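Long-range contact in translation initiation factor eIF2B subunit epsilon (Schizosaccharomyces pombe, PDB 5B04), which forms part of the eIF2B complex, which catalyses the exchange of GDP for GTP on the gamma subunit of initiation factor eIF2: residues I51-A59 with K85-V95. Residues are numbered along the deposited sequence; the frame is centred on the assembly and turned at random.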
loop_
_atom_site.group_PDB
_atom_site.type_symbol
_atom_site.label_atom_id
_atom_site.label_comp_id
_atom_site.label_asym_id
_atom_site.label_seq_id
_atom_site.Cartn_x
_atom_site.Cartn_y
_atom_site.Cartn_z
ATOM N N ILE I 51 52.475 14.363 17.779
ATOM C CA ILE I 51 52.130 15.516 18.603
ATOM C C ILE I 51 50.816 16.153 18.147
ATOM O O ILE I 51 50.112 16.778 18.942
ATOM C CB ILE I 51 53.263 16.574 18.589
ATOM C CG1 ILE I 51 53.000 17.669 19.627
ATOM C CG2 ILE I 51 53.444 17.166 17.195
ATOM C CD1 ILE I 51 54.211 18.521 19.931
ATOM N N GLU I 52 50.482 15.975 16.871
ATOM C CA GLU I 52 49.262 16.546 16.309
ATOM C C GLU I 52 48.019 16.022 17.020
ATOM O O GLU I 52 47.041 16.748 17.192
ATOM C CB GLU I 52 49.174 16.252 14.809
ATOM C CG GLU I 52 50.113 17.089 13.954
ATOM C CD GLU I 52 49.649 18.528 13.814
ATOM O OE1 GLU I 52 48.467 18.804 14.108
ATOM O OE2 GLU I 52 50.468 19.381 13.411
ATOM N N TYR I 53 48.067 14.760 17.432
ATOM C CA TYR I 53 46.976 14.160 18.189
ATOM C C TYR I 53 46.805 14.846 19.537
ATOM O O TYR I 53 45.688 15.162 19.947
ATOM C CB TYR I 53 47.221 12.667 18.398
ATOM C CG TYR I 53 47.031 11.823 17.160
ATOM C CD1 TYR I 53 45.759 11.506 16.704
ATOM C CD2 TYR I 53 48.122 11.329 16.456
ATOM C CE1 TYR I 53 45.577 10.729 15.577
ATOM C CE2 TYR I 53 47.950 10.550 15.327
ATOM C CZ TYR I 53 46.675 10.254 14.894
ATOM O OH TYR I 53 46.493 9.479 13.771
ATOM N N THR I 54 47.924 15.064 20.222
ATOM C CA THR I 54 47.924 15.721 21.522
ATOM C C THR I 54 47.332 17.122 21.424
ATOM O O THR I 54 46.529 17.526 22.264
ATOM C CB THR I 54 49.346 15.808 22.109
ATOM O OG1 THR I 54 49.895 14.491 22.232
ATOM C CG2 THR I 54 49.321 16.470 23.478
ATOM N N PHE I 55 47.724 17.852 20.385
ATOM C CA PHE I 55 47.232 19.208 20.171
ATOM C C PHE I 55 45.741 19.231 19.845
ATOM O O PHE I 55 45.003 20.065 20.367
ATOM C CB PHE I 55 48.022 19.891 19.054
ATOM C CG PHE I 55 49.390 20.345 19.469
ATOM C CD1 PHE I 55 49.698 20.521 20.808
ATOM C CD2 PHE I 55 50.367 20.600 18.523
ATOM C CE1 PHE I 55 50.955 20.941 21.195
ATOM C CE2 PHE I 55 51.627 21.020 18.904
ATOM C CZ PHE I 55 51.920 21.192 20.241
ATOM N N GLU I 56 45.305 18.316 18.984
ATOM C CA GLU I 56 43.890 18.212 18.635
ATOM C C GLU I 56 43.054 17.855 19.859
ATOM O O GLU I 56 41.879 18.209 19.947
ATOM C CB GLU I 56 43.678 17.173 17.530
ATOM C CG GLU I 56 44.154 17.612 16.152
ATOM C CD GLU I 56 43.274 18.683 15.533
ATOM O OE1 GLU I 56 42.144 18.892 16.026
ATOM O OE2 GLU I 56 43.713 19.317 14.551
ATOM N N PHE I 57 43.674 17.151 20.802
ATOM C CA PHE I 57 43.017 16.787 22.051
ATOM C C PHE I 57 42.889 17.989 22.979
ATOM O O PHE I 57 41.821 18.245 23.534
ATOM C CB PHE I 57 43.784 15.664 22.748
ATOM C CG PHE I 57 43.331 15.403 24.156
ATOM C CD1 PHE I 57 42.106 14.810 24.405
ATOM C CD2 PHE I 57 44.134 15.748 25.230
ATOM C CE1 PHE I 57 41.689 14.565 25.699
ATOM C CE2 PHE I 57 43.724 15.505 26.527
ATOM C CZ PHE I 57 42.500 14.912 26.760
ATOM N N LEU I 58 43.987 18.720 23.144
ATOM C CA LEU I 58 43.994 19.912 23.984
ATOM C C LEU I 58 43.100 20.993 23.389
ATOM O O LEU I 58 42.470 21.760 24.117
ATOM C CB LEU I 58 45.419 20.440 24.160
ATOM C CG LEU I 58 46.438 19.469 24.761
ATOM C CD1 LEU I 58 47.808 20.122 24.855
ATOM C CD2 LEU I 58 45.978 18.969 26.123
ATOM N N ALA I 59 43.048 21.048 22.061
ATOM C CA ALA I 59 42.169 21.982 21.367
ATOM C C ALA I 59 40.712 21.627 21.634
ATOM O O ALA I 59 39.874 22.506 21.836
ATOM C CB ALA I 59 42.454 21.976 19.873
ATOM N N LYS I 85 50.257 24.723 11.982
ATOM C CA LYS I 85 49.059 25.555 12.003
ATOM C C LYS I 85 48.750 26.072 13.405
ATOM O O LYS I 85 47.933 26.975 13.575
ATOM C CB LYS I 85 47.862 24.773 11.461
ATOM C CG LYS I 85 47.623 23.450 12.170
ATOM C CD LYS I 85 46.339 22.788 11.698
ATOM C CE LYS I 85 46.146 21.434 12.363
ATOM N NZ LYS I 85 44.784 20.884 12.126
ATOM N N TRP I 86 49.409 25.497 14.406
ATOM C CA TRP I 86 49.159 25.860 15.797
ATOM C C TRP I 86 49.878 27.146 16.194
ATOM O O TRP I 86 49.673 27.667 17.290
ATOM C CB TRP I 86 49.574 24.719 16.725
ATOM C CG TRP I 86 48.910 23.420 16.391
ATOM C CD1 TRP I 86 49.459 22.366 15.723
ATOM C CD2 TRP I 86 47.561 23.045 16.698
ATOM N NE1 TRP I 86 48.539 21.353 15.602
ATOM C CE2 TRP I 86 47.369 21.745 16.189
ATOM C CE3 TRP I 86 46.503 23.679 17.354
ATOM C CZ2 TRP I 86 46.155 21.068 16.320
ATOM C CZ3 TRP I 86 45.302 23.004 17.483
ATOM C CH2 TRP I 86 45.138 21.712 16.967
ATOM N N ASN I 87 50.723 27.653 15.303
ATOM C CA ASN I 87 51.410 28.915 15.542
ATOM C C ASN I 87 50.825 30.011 14.662
ATOM O O ASN I 87 51.303 31.146 14.653
ATOM C CB ASN I 87 52.910 28.769 15.294
ATOM C CG ASN I 87 53.725 29.811 16.032
ATOM O OD1 ASN I 87 54.146 30.811 15.452
ATOM N ND2 ASN I 87 53.950 29.581 17.321
ATOM N N LEU I 88 49.786 29.650 13.917
ATOM C CA LEU I 88 49.027 30.600 13.114
ATOM C C LEU I 88 48.116 31.417 14.031
ATOM O O LEU I 88 47.852 31.006 15.161
ATOM C CB LEU I 88 48.216 29.863 12.041
ATOM C CG LEU I 88 48.862 29.638 10.668
ATOM C CD1 LEU I 88 50.278 29.090 10.787
ATOM C CD2 LEU I 88 48.006 28.708 9.821
ATOM N N PRO I 89 47.640 32.582 13.562
ATOM C CA PRO I 89 46.764 33.406 14.405
ATOM C C PRO I 89 45.404 32.769 14.694
ATOM O O PRO I 89 44.748 33.157 15.661
ATOM C CB PRO I 89 46.590 34.688 13.583
ATOM C CG PRO I 89 46.881 34.282 12.180
ATOM C CD PRO I 89 47.962 33.257 12.292
ATOM N N SER I 90 44.986 31.810 13.873
ATOM C CA SER I 90 43.681 31.178 14.048
ATOM C C SER I 90 43.733 30.022 15.042
ATOM O O SER I 90 42.715 29.387 15.316
ATOM C CB SER I 90 43.144 30.678 12.707
ATOM O OG SER I 90 43.995 29.686 12.158
ATOM N N SER I 91 44.920 29.755 15.575
ATOM C CA SER I 91 45.117 28.652 16.509
ATOM C C SER I 91 44.300 28.828 17.784
ATOM O O SER I 91 44.192 29.936 18.309
ATOM C CB SER I 91 46.599 28.511 16.859
ATOM O OG SER I 91 46.798 27.515 17.848
ATOM N N PRO I 92 43.714 27.728 18.284
ATOM C CA PRO I 92 42.930 27.743 19.524
ATOM C C PRO I 92 43.778 28.124 20.732
ATOM O O PRO I 92 43.287 28.784 21.647
ATOM C CB PRO I 92 42.429 26.299 19.645
ATOM C CG PRO I 92 42.522 25.739 18.265
ATOM C CD PRO I 92 43.715 26.398 17.651
ATOM N N PHE I 93 45.041 27.707 20.727
ATOM C CA PHE I 93 45.941 27.989 21.837
ATOM C C PHE I 93 47.317 28.444 21.365
ATOM O O PHE I 93 47.737 28.134 20.250
ATOM C CB PHE I 93 46.084 26.757 22.737
ATOM C CG PHE I 93 46.420 25.489 21.995
ATOM C CD1 PHE I 93 47.717 25.231 21.580
ATOM C CD2 PHE I 93 45.440 24.548 21.730
ATOM C CE1 PHE I 93 48.026 24.064 20.906
ATOM C CE2 PHE I 93 45.743 23.380 21.056
ATOM C CZ PHE I 93 47.039 23.138 20.646
ATOM N N SER I 94 48.013 29.179 22.226
ATOM C CA SER I 94 49.390 29.570 21.961
ATOM C C SER I 94 50.330 28.463 22.416
ATOM O O SER I 94 50.124 27.859 23.469
ATOM C CB SER I 94 49.731 30.882 22.670
ATOM O OG SER I 94 49.788 30.699 24.074
ATOM N N VAL I 95 51.360 28.191 21.622
ATOM C CA VAL I 95 52.304 27.134 21.959
ATOM C C VAL I 95 53.690 27.696 22.249
ATOM O O VAL I 95 54.267 28.413 21.432
ATOM C CB VAL I 95 52.415 26.093 20.833
ATOM C CG1 VAL I 95 52.993 24.796 21.376
ATOM C CG2 VAL I 95 51.053 25.843 20.206
#
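Trp86 lies against helix 50-61 beside Phe55, and with Phe93 the two form an aromatic cluster in the nucleotidyl transferase (GT-A-like) domain, where the loop leading into strand 94-99 packs on the helix. Phe55 turns an edge to the five-membered ring of Trp86, the planes 59° apart, while its CB makes a CH-pi contact over the six-membered ring, 3.7 Å from the centroid. Phe93 CE1 lies over one face of the Phe55 ring, with Phe93 CZ 3.7 Å from Phe55 CD1. Ala59 CB fills in between Trp86 CZ3 and Phe93 CE2, and Val95 CG1 reaches Phe55 CZ.

Trp86 NE1 donates to Glu52 OE1 at 3.0 Å, nearly straight at 163° and in the ring plane, but arriving from above the carboxylate plane. On the indole face opposite Phe55 CB, Lys85 CE sits toward the rim, and the chain, extended beyond CG (chi2 174°), carries Lys85 NZ to a salt bridge of 3.1 Å, meeting Glu56 OE2 nearly end-on to its C-O bond. A phenylalanine replacing Trp86 would probably leave Glu52 OE1 without this donor and open a gap beside Ala59. Glu52 is in turn held by Tyr80, whose OH is hydrogen-bonded to Glu52 OE2.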